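Local coordinates for protein Methylcobalamin\: coenzyme M methyltransferase (Methanosarcina mazei, PDB 4AY7) that catalyses transfer of a methyl group from a methylated corrinoid to coenzyme M in methanogenesis, using a zinc ion held in a TIM barrel, at residues A[31-35]-A[318-323]; A[51-57]-A[97-103]; A[106-112]-A[162-166]; A[298-303]-A[330-335]. All blocks are in the same frame, centred on the assembly; numbering follows the deposited sequence. Where two conformers were deposited one is given.

Contact 1: A[31-35]-A[318-323]; sequences VPVCS and IDVLAP. With MG (magnesium ion), chain D.
The edge of the parallel sheet in this TIM barrel is extended here, where V33 forms a single parallel bridge with L321 of strand 320-323. Two backbone bonds make it: L321 N donates to P32 O at 2.9 Å, and C34 N to L321 O, also 2.9 Å, while V33 CA brings a weaker CH contact to the same L321 O. V33 and L321 lie alongside each other pointing the same way, CG2 of V33 to CD2 of L321 at 4.0 Å, and the P32 ring crosses V320 at about a right angle, CG to CG2 at 3.8 Å. The far side of 31-35 is also taken: V33 pairs with E76, just ahead of strand 78-80, so the segment fits between the two outermost strands, consistent with closing the barrel. V31 has CG1 anti to its backbone N (chi1 171°), which sets that methyl 3.5 Å from L321 N. At one end a water donates to P323 O and to S35 OG, itself bonded to T37 O. At the other, D319 turns away from 31-35: its OD1 binds a magnesium ion at 2.2 Å, and OD2 is held by K279 and by the backbone N of L288.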
# COMPACT_ATOMS: atom_id res chain seq x y z
N VAL A 31 9.51 -9.65 15.23
CA VAL A 31 8.98 -9.12 13.97
C VAL A 31 7.49 -8.71 14.17
O VAL A 31 6.70 -9.51 14.70
CB VAL A 31 9.09 -10.20 12.88
CG1 VAL A 31 8.36 -9.81 11.60
CG2 VAL A 31 10.59 -10.59 12.65
N PRO A 32 7.13 -7.44 13.87
CA PRO A 32 5.70 -7.04 13.92
C PRO A 32 4.94 -7.75 12.86
O PRO A 32 5.53 -8.11 11.81
CB PRO A 32 5.72 -5.56 13.57
CG PRO A 32 6.97 -5.37 12.87
CD PRO A 32 7.96 -6.39 13.28
N VAL A 33 3.65 -7.97 13.12
CA VAL A 33 2.76 -8.61 12.15
C VAL A 33 1.65 -7.67 11.87
O VAL A 33 0.92 -7.27 12.77
CB VAL A 33 2.27 -9.99 12.58
CG1 VAL A 33 1.62 -9.95 13.98
CG2 VAL A 33 1.40 -10.61 11.51
N CYS A 34 1.57 -7.28 10.62
CA CYS A 34 0.49 -6.35 10.20
C CYS A 34 0.32 -6.37 8.72
O CYS A 34 0.95 -7.19 8.06
CB CYS A 34 0.77 -4.95 10.69
SG CYS A 34 2.11 -4.20 9.84
N SER A 35 -0.58 -5.51 8.20
CA SER A 35 -0.71 -5.35 6.74
C SER A 35 -0.47 -3.93 6.35
O SER A 35 -0.96 -3.00 7.04
CB SER A 35 -2.11 -5.81 6.31
OG SER A 35 -2.15 -5.83 4.89
N ILE A 318 12.20 -12.01 7.00
CA ILE A 318 11.26 -10.93 6.78
C ILE A 318 11.29 -9.96 7.93
O ILE A 318 11.49 -10.35 9.08
CB ILE A 318 9.84 -11.51 6.58
CG1 ILE A 318 9.06 -10.60 5.67
CG2 ILE A 318 9.08 -11.76 7.92
CD1 ILE A 318 9.43 -10.73 4.18
N ASP A 319 11.19 -8.67 7.63
CA ASP A 319 11.28 -7.64 8.61
C ASP A 319 9.97 -7.30 9.27
O ASP A 319 9.93 -6.89 10.44
CB ASP A 319 11.96 -6.44 8.01
CG ASP A 319 13.34 -6.78 7.49
OD1 ASP A 319 14.18 -7.09 8.35
OD2 ASP A 319 13.59 -6.86 6.28
N VAL A 320 8.92 -7.36 8.50
CA VAL A 320 7.54 -7.15 8.92
C VAL A 320 6.68 -8.24 8.27
O VAL A 320 6.66 -8.37 7.02
CB VAL A 320 6.97 -5.79 8.50
CG1 VAL A 320 5.45 -5.75 8.78
CG2 VAL A 320 7.71 -4.61 9.22
N LEU A 321 6.09 -9.09 9.09
CA LEU A 321 5.30 -10.23 8.55
C LEU A 321 3.95 -9.68 8.12
O LEU A 321 3.25 -8.98 8.90
CB LEU A 321 5.10 -11.29 9.58
CG LEU A 321 4.25 -12.52 9.25
CD1 LEU A 321 4.88 -13.22 8.07
CD2 LEU A 321 3.96 -13.48 10.41
N ALA A 322 3.59 -9.98 6.88
CA ALA A 322 2.37 -9.38 6.28
C ALA A 322 1.89 -10.16 5.07
O ALA A 322 2.66 -10.91 4.50
CB ALA A 322 2.64 -7.90 5.89
N PRO A 323 0.62 -9.90 4.61
CA PRO A 323 0.16 -10.44 3.34
C PRO A 323 1.06 -9.92 2.20
O PRO A 323 1.54 -8.79 2.24
CB PRO A 323 -1.27 -9.88 3.22
CG PRO A 323 -1.67 -9.63 4.66
CD PRO A 323 -0.44 -9.15 5.31
MG MG D . 15.84 -7.76 9.60
O HOH W 1 0.54 -6.30 3.49
O HOH W 2 14.89 -7.57 11.38
O HOH W 3 15.90 -9.83 9.31

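Contact 2: A[51-57]-A[97-103]; sequences PWPEAHT and MGTKNRQ
W52 brings CH2 of its indole to 3.5 Å from CG of Q103, which approaches obliquely, with the amide plane only 12° from that of the ring. Further round, the carbonyl of T99 reaches the indole edge in the ring plane, T99 O lying 3.5 Å from W52 CE3. K100 O comes equally near CE3 but obliquely, and it is buried with no polar partner in the model. The other end of the contact belongs to M97. Its chain bends at both chi2 (-53°) and chi3 (-68°), which curls the methyl back so that CE sits 3.5 Å from CB of H56 and also touches CG2 of T57. The segment 97-103 is the connection of a beta-hairpin, between antiparallel strands 94-96 and 105-108. T99 to R102 forms a type I turn in it, and T99 OG1 accepts from N101 N as an ST turn. Facing it, 51-57 runs through a cis peptide before P53 into a short, weakly bonded helix. Between the two sits a water in the plane of the H56 ring, close to NE2 and also in reach of two carbonyls, M97 O at 2.8 Å and R102 O at 3.0 Å, more acceptors than it has protons for. Q103 binds coenzyme M in another structure of this protein, as does Q38, which touches both W52 and Q103; here Q103 NE2 donates to Y82 O. K100 stretches out fully to a salt bridge with D46.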
# COMPACT_ATOMS: atom_id res chain seq x y z
N PRO A 51 -20.13 -2.03 5.18
CA PRO A 51 -19.84 -2.58 3.86
C PRO A 51 -19.20 -1.56 2.89
O PRO A 51 -19.43 -0.37 3.01
CB PRO A 51 -21.20 -2.97 3.34
CG PRO A 51 -22.11 -1.93 3.92
CD PRO A 51 -21.57 -1.75 5.33
N TRP A 52 -18.47 -2.08 1.91
CA TRP A 52 -18.23 -1.34 0.68
C TRP A 52 -19.54 -1.33 -0.06
O TRP A 52 -20.33 -2.30 0.01
CB TRP A 52 -17.23 -2.07 -0.21
CG TRP A 52 -15.82 -2.25 0.34
CD1 TRP A 52 -15.26 -1.72 1.51
CD2 TRP A 52 -14.75 -3.00 -0.30
NE1 TRP A 52 -13.95 -2.08 1.63
CE2 TRP A 52 -13.58 -2.88 0.59
CE3 TRP A 52 -14.64 -3.78 -1.45
CZ2 TRP A 52 -12.41 -3.50 0.32
CZ3 TRP A 52 -13.43 -4.42 -1.69
CH2 TRP A 52 -12.32 -4.23 -0.86
N PRO A 53 -19.81 -0.27 -0.83
CA PRO A 53 -19.00 0.91 -1.07
C PRO A 53 -19.09 2.01 -0.04
O PRO A 53 -18.26 2.92 -0.07
CB PRO A 53 -19.55 1.45 -2.40
CG PRO A 53 -20.92 0.97 -2.45
CD PRO A 53 -20.89 -0.40 -1.82
N GLU A 54 -20.06 1.95 0.86
CA GLU A 54 -20.23 3.00 1.84
C GLU A 54 -19.07 3.25 2.71
O GLU A 54 -18.87 4.41 3.11
CB GLU A 54 -21.43 2.71 2.76
CG GLU A 54 -22.77 2.75 2.02
CD GLU A 54 -23.28 1.32 1.72
OE1 GLU A 54 -22.47 0.46 1.19
OE2 GLU A 54 -24.48 1.06 2.04
N ALA A 55 -18.32 2.19 3.05
CA ALA A 55 -17.05 2.32 3.78
C ALA A 55 -15.98 3.12 2.99
O ALA A 55 -14.93 3.42 3.57
CB ALA A 55 -16.45 0.98 4.21
N HIS A 56 -16.18 3.35 1.69
CA HIS A 56 -15.27 4.20 0.92
C HIS A 56 -15.62 5.66 1.04
O HIS A 56 -14.80 6.53 0.81
CB HIS A 56 -15.24 3.82 -0.53
CG HIS A 56 -15.00 2.35 -0.84
ND1 HIS A 56 -13.93 1.62 -0.39
CD2 HIS A 56 -15.67 1.54 -1.74
CE1 HIS A 56 -13.94 0.41 -0.96
NE2 HIS A 56 -15.06 0.34 -1.76
N THR A 57 -16.86 5.98 1.37
CA THR A 57 -17.39 7.35 1.24
C THR A 57 -17.76 8.00 2.59
O THR A 57 -17.97 9.21 2.68
CB THR A 57 -18.62 7.35 0.30
OG1 THR A 57 -19.70 6.52 0.83
CG2 THR A 57 -18.27 6.73 -1.06
N MET A 97 -17.46 2.98 -8.27
CA MET A 97 -17.20 2.71 -6.85
C MET A 97 -17.33 1.21 -6.46
O MET A 97 -17.03 0.82 -5.31
CB MET A 97 -18.14 3.54 -6.00
CG MET A 97 -17.82 5.05 -5.97
SD MET A 97 -16.10 5.41 -5.50
CE MET A 97 -16.13 4.89 -3.79
N GLY A 98 -17.83 0.38 -7.35
CA GLY A 98 -17.77 -1.07 -7.11
C GLY A 98 -18.83 -1.52 -6.13
O GLY A 98 -19.87 -0.91 -5.99
N THR A 99 -18.59 -2.66 -5.52
CA THR A 99 -19.60 -3.40 -4.75
C THR A 99 -18.94 -3.94 -3.51
O THR A 99 -17.71 -3.78 -3.22
CB THR A 99 -20.08 -4.65 -5.51
OG1 THR A 99 -18.96 -5.55 -5.64
CG2 THR A 99 -20.66 -4.30 -6.88
N LYS A 100 -19.78 -4.65 -2.73
CA LYS A 100 -19.31 -5.23 -1.55
C LYS A 100 -18.01 -6.04 -1.71
O LYS A 100 -17.18 -6.06 -0.81
CB LYS A 100 -20.41 -6.10 -0.90
CG LYS A 100 -20.25 -6.21 0.60
CD LYS A 100 -21.31 -7.16 1.12
CE LYS A 100 -21.11 -7.39 2.57
NZ LYS A 100 -22.21 -8.29 3.04
N ASN A 101 -17.76 -6.70 -2.84
CA ASN A 101 -16.46 -7.37 -2.95
C ASN A 101 -15.59 -6.99 -4.18
O ASN A 101 -14.63 -7.68 -4.49
CB ASN A 101 -16.62 -8.87 -2.81
CG ASN A 101 -17.36 -9.47 -3.94
OD1 ASN A 101 -18.44 -9.00 -4.30
ND2 ASN A 101 -16.81 -10.53 -4.50
N ARG A 102 -15.92 -5.88 -4.85
CA ARG A 102 -15.25 -5.46 -6.06
C ARG A 102 -14.80 -4.03 -5.73
O ARG A 102 -15.65 -3.20 -5.47
CB ARG A 102 -16.27 -5.44 -7.20
CG ARG A 102 -15.77 -5.59 -8.62
CD ARG A 102 -16.92 -5.80 -9.61
NE ARG A 102 -17.54 -4.50 -9.82
CZ ARG A 102 -18.81 -4.26 -10.16
NH1 ARG A 102 -19.70 -5.26 -10.38
NH2 ARG A 102 -19.20 -2.98 -10.25
N GLN A 103 -13.49 -3.80 -5.70
CA GLN A 103 -12.91 -2.51 -5.26
C GLN A 103 -13.26 -1.42 -6.28
O GLN A 103 -13.47 -1.74 -7.41
CB GLN A 103 -11.35 -2.58 -5.17
CG GLN A 103 -10.93 -3.28 -3.95
CD GLN A 103 -9.43 -3.37 -3.82
OE1 GLN A 103 -8.75 -4.02 -4.64
NE2 GLN A 103 -8.89 -2.71 -2.78
O HOH W 4 -16.30 -1.14 -3.42

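Contact 3: A[106-112]-A[162-166]; sequences VTGHPYP and SDLVS
D163 O takes the shortest sound polar bond of this contact, from H109 ND1 at 2.7 Å, nearly straight at 161°. The acceptor lies in the imidazole plane, although the donor stands 27° out of the carbonyl plane. The bond ties the chain leaving hairpin strand 105-108 to the C-terminal end of helix 157-165, whose last carbonyls are taken up by 106-112. L164 O is the next, receiving Y111 N at 2.8 Å, while the P110 ring packs its CD against the same oxygen at 3.3 Å. Upstream, T107 and G108 both face E94 in a classic beta bulge, and the side chain of V106 crosses that of D163, with CG2 at the carboxylate.

H109 has CG anti to its carbonyl carbon (chi1 -54°), a rotation that turns the ring flat over the start of the next helix: S166 CA sits above its centre, 3.6 Å from the centroid, in a CH-pi contact. Edge and face of the imidazole are thus both engaged by the same short segment, which limits its rotation. S166 has positive phi as the chain breaks from one helix, and N-caps helix 167-176. The last two pairings run in opposite senses between the backbones: V165 CA approaches Y111 O at 3.3 Å, and P112 CA approaches V165 O at the same distance.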
# COMPACT_ATOMS: atom_id res chain seq x y z
N VAL A 106 -10.79 3.00 -11.72
CA VAL A 106 -10.89 4.17 -12.66
C VAL A 106 -11.51 3.82 -13.97
O VAL A 106 -10.99 2.96 -14.69
CB VAL A 106 -9.52 4.80 -12.92
CG1 VAL A 106 -9.73 6.03 -13.82
CG2 VAL A 106 -8.86 5.17 -11.61
N THR A 107 -12.56 4.56 -14.34
CA THR A 107 -13.17 4.41 -15.65
C THR A 107 -12.98 5.57 -16.60
O THR A 107 -13.07 5.37 -17.78
CB THR A 107 -14.69 4.16 -15.57
OG1 THR A 107 -15.39 5.29 -14.99
CG2 THR A 107 -14.90 2.85 -14.82
N GLY A 108 -12.73 6.75 -16.06
CA GLY A 108 -12.52 7.97 -16.86
C GLY A 108 -11.24 8.64 -16.46
O GLY A 108 -10.96 8.87 -15.27
N HIS A 109 -10.48 9.02 -17.48
CA HIS A 109 -9.14 9.65 -17.35
C HIS A 109 -9.20 11.11 -17.85
O HIS A 109 -9.75 11.36 -18.91
CB HIS A 109 -8.18 8.84 -18.22
CG HIS A 109 -8.18 7.35 -17.90
ND1 HIS A 109 -7.52 6.84 -16.83
CD2 HIS A 109 -8.77 6.24 -18.57
CE1 HIS A 109 -7.72 5.50 -16.79
NE2 HIS A 109 -8.50 5.14 -17.84
N PRO A 110 -8.76 12.07 -17.03
CA PRO A 110 -8.96 13.45 -17.36
C PRO A 110 -8.13 13.98 -18.54
O PRO A 110 -8.57 14.94 -19.22
CB PRO A 110 -8.71 14.17 -16.03
CG PRO A 110 -7.71 13.27 -15.28
CD PRO A 110 -8.19 11.89 -15.67
N TYR A 111 -7.00 13.35 -18.86
CA TYR A 111 -6.03 13.86 -19.88
C TYR A 111 -5.58 12.75 -20.80
O TYR A 111 -4.36 12.52 -20.95
CB TYR A 111 -4.79 14.46 -19.16
CG TYR A 111 -5.22 15.59 -18.33
CD1 TYR A 111 -5.66 16.75 -18.94
CD2 TYR A 111 -5.28 15.49 -16.94
CE1 TYR A 111 -6.12 17.81 -18.21
CE2 TYR A 111 -5.77 16.59 -16.19
CZ TYR A 111 -6.19 17.70 -16.85
OH TYR A 111 -6.70 18.81 -16.21
N PRO A 112 -6.50 12.10 -21.46
CA PRO A 112 -6.17 10.99 -22.35
C PRO A 112 -5.45 11.29 -23.64
O PRO A 112 -4.77 10.43 -24.17
CB PRO A 112 -7.56 10.36 -22.69
CG PRO A 112 -8.50 11.42 -22.54
CD PRO A 112 -7.94 12.40 -21.48
N SER A 162 -0.49 7.26 -14.76
CA SER A 162 -1.17 6.37 -15.69
C SER A 162 -2.68 6.58 -15.69
O SER A 162 -3.33 6.59 -16.77
CB SER A 162 -0.87 4.93 -15.32
OG SER A 162 -1.41 4.07 -16.29
N ASP A 163 -3.23 6.79 -14.49
CA ASP A 163 -4.68 7.13 -14.39
C ASP A 163 -5.04 8.54 -14.89
O ASP A 163 -6.20 8.72 -15.41
CB ASP A 163 -5.23 6.90 -12.98
CG ASP A 163 -5.29 5.41 -12.60
OD1 ASP A 163 -5.46 4.51 -13.46
OD2 ASP A 163 -5.30 5.16 -11.39
N LEU A 164 -4.08 9.49 -14.88
CA LEU A 164 -4.40 10.83 -15.38
C LEU A 164 -4.62 10.73 -16.88
O LEU A 164 -5.44 11.46 -17.44
CB LEU A 164 -3.26 11.80 -15.13
CG LEU A 164 -3.09 12.18 -13.68
CD1 LEU A 164 -1.89 13.11 -13.51
CD2 LEU A 164 -4.34 12.76 -13.07
N VAL A 165 -3.84 9.87 -17.55
CA VAL A 165 -3.78 9.87 -19.01
C VAL A 165 -4.31 8.61 -19.69
O VAL A 165 -4.42 8.55 -20.92
CB VAL A 165 -2.32 10.19 -19.50
CG1 VAL A 165 -1.81 11.46 -18.78
CG2 VAL A 165 -1.38 9.05 -19.24
N SER A 166 -4.69 7.61 -18.90
CA SER A 166 -5.07 6.25 -19.40
C SER A 166 -3.76 5.39 -19.51
O SER A 166 -2.68 5.86 -19.88
CB SER A 166 -5.86 6.31 -20.73
OG SER A 166 -5.02 6.43 -21.90

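Contact 4: A[298-303]-A[330-335]; sequences LLPGPV and MTPLEN
N335 and L298 make the tight part of this contact: N335 ND2 donates to L298 O at 2.9 Å, in the plane of its own amide but 35° out of the carbonyl plane. Chi1 of -72° keeps N335 CG beside its own backbone N, and the amide reaches the turn after helix 294-298. ND2 also comes within 3.2 Å of G301 N, where two donors meet without bonding; G301, having no side chain, leaves room for the amide there. The same L298 O has the T331 methyl CG2 beside it at 3.4 Å, and L298 CD1 rests 3.6 Å from N335 O, so the leucine and the asparagine each meet the other's carbonyl. P332 CD closes on L299 O at 3.5 Å. T331 OG1 is hydrogen-bonded to A328 O.

Towards the solvent the fit is slacker. V303 CG2 approaches OE2 of the exposed E334 only to 3.9 Å, and L299 CD1 lies across the backbone of M330, reaching its CB at 4.1 Å before the rest of that methionine bends away. Here the start of helix 333-346 is joined to the turn leading into helix 303-315, two helices of the outer layer of a TIM barrel, at the linkers that precede them.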
# COMPACT_ATOMS: atom_id res chain seq x y z
N LEU A 298 -3.71 -17.01 1.91
CA LEU A 298 -4.48 -16.37 2.95
C LEU A 298 -6.01 -16.53 2.67
O LEU A 298 -6.79 -16.71 3.61
CB LEU A 298 -3.96 -14.94 3.01
CG LEU A 298 -3.98 -14.09 4.27
CD1 LEU A 298 -3.43 -14.67 5.54
CD2 LEU A 298 -3.21 -12.82 3.86
N LEU A 299 -6.42 -16.45 1.41
CA LEU A 299 -7.82 -16.48 1.03
C LEU A 299 -8.34 -17.90 1.25
O LEU A 299 -9.29 -18.04 1.98
CB LEU A 299 -8.03 -15.96 -0.40
CG LEU A 299 -9.31 -16.29 -1.18
CD1 LEU A 299 -10.55 -15.80 -0.38
CD2 LEU A 299 -9.24 -15.73 -2.60
N PRO A 300 -7.68 -18.94 0.67
CA PRO A 300 -8.24 -20.27 0.82
C PRO A 300 -7.90 -20.97 2.10
O PRO A 300 -8.57 -21.92 2.46
CB PRO A 300 -7.70 -21.04 -0.41
CG PRO A 300 -6.53 -20.31 -0.88
CD PRO A 300 -6.69 -18.87 -0.43
N GLY A 301 -6.88 -20.51 2.82
CA GLY A 301 -6.30 -21.30 3.87
C GLY A 301 -5.80 -22.64 3.29
O GLY A 301 -5.44 -22.70 2.10
N PRO A 302 -5.74 -23.68 4.13
CA PRO A 302 -6.20 -23.66 5.53
C PRO A 302 -5.24 -22.97 6.50
O PRO A 302 -4.15 -22.45 6.09
CB PRO A 302 -6.28 -25.13 5.88
CG PRO A 302 -5.20 -25.70 5.08
CD PRO A 302 -5.26 -25.02 3.77
N VAL A 303 -5.68 -22.89 7.75
CA VAL A 303 -4.93 -22.13 8.76
C VAL A 303 -3.46 -22.66 8.85
O VAL A 303 -2.49 -21.91 8.96
CB VAL A 303 -5.69 -22.18 10.14
CG1 VAL A 303 -4.71 -21.92 11.28
CG2 VAL A 303 -6.82 -21.12 10.16
N MET A 330 -12.94 -11.84 0.38
CA MET A 330 -13.57 -13.03 0.96
C MET A 330 -12.67 -13.85 1.88
O MET A 330 -13.06 -14.95 2.30
CB MET A 330 -14.14 -13.94 -0.13
CG MET A 330 -15.30 -13.29 -0.84
SD MET A 330 -16.75 -12.99 0.22
CE MET A 330 -17.43 -14.57 0.69
N THR A 331 -11.51 -13.30 2.26
CA THR A 331 -10.68 -13.94 3.26
C THR A 331 -11.39 -14.10 4.64
O THR A 331 -11.83 -13.11 5.23
CB THR A 331 -9.37 -13.17 3.42
OG1 THR A 331 -8.75 -13.12 2.13
CG2 THR A 331 -8.44 -13.85 4.40
N PRO A 332 -11.48 -15.31 5.13
CA PRO A 332 -12.02 -15.46 6.50
C PRO A 332 -11.17 -14.81 7.56
O PRO A 332 -9.90 -14.83 7.48
CB PRO A 332 -12.12 -16.94 6.71
CG PRO A 332 -11.92 -17.59 5.38
CD PRO A 332 -11.20 -16.61 4.49
N LEU A 333 -11.83 -14.24 8.56
CA LEU A 333 -11.16 -13.68 9.73
C LEU A 333 -10.10 -14.65 10.34
O LEU A 333 -8.97 -14.23 10.68
CB LEU A 333 -12.18 -13.25 10.78
CG LEU A 333 -11.64 -12.65 12.09
CD1 LEU A 333 -10.88 -11.40 11.71
CD2 LEU A 333 -12.77 -12.30 13.08
N GLU A 334 -10.46 -15.90 10.49
CA GLU A 334 -9.58 -16.84 11.15
C GLU A 334 -8.27 -16.98 10.33
O GLU A 334 -7.24 -17.34 10.87
CB GLU A 334 -10.26 -18.22 11.33
CG GLU A 334 -10.68 -18.87 10.01
CD GLU A 334 -10.91 -20.39 10.07
OE1 GLU A 334 -11.43 -20.89 11.08
OE2 GLU A 334 -10.54 -21.07 9.06
N ASN A 335 -8.33 -16.77 9.05
CA ASN A 335 -7.14 -16.90 8.19
C ASN A 335 -6.21 -15.70 8.44
O ASN A 335 -4.99 -15.86 8.53
CB ASN A 335 -7.51 -17.04 6.72
CG ASN A 335 -8.11 -18.39 6.41
OD1 ASN A 335 -8.41 -19.13 7.34
ND2 ASN A 335 -8.27 -18.73 5.14

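From the N terminus, segment 31-35 waits until nearly the end of the chain for its partner 318-323, so contact 1 closes a long loop that contains contacts 2 and 3 whole. Contact 2 closes a short loop first, joining the helix at 54-57 to the hairpin connection; contact 3 opens just after it, carrying that hairpin on to helix 157-165. Contact 4 starts before 318-323 and ends after it, so contacts 1 and 4 cross. They also touch, L298 CD2 packing on P323 CB at 3.6 Å, linking the final strand to the turns around the last helices. Contact 3 lies across the chain's centre from contact 1, their centres about 34 Å apart.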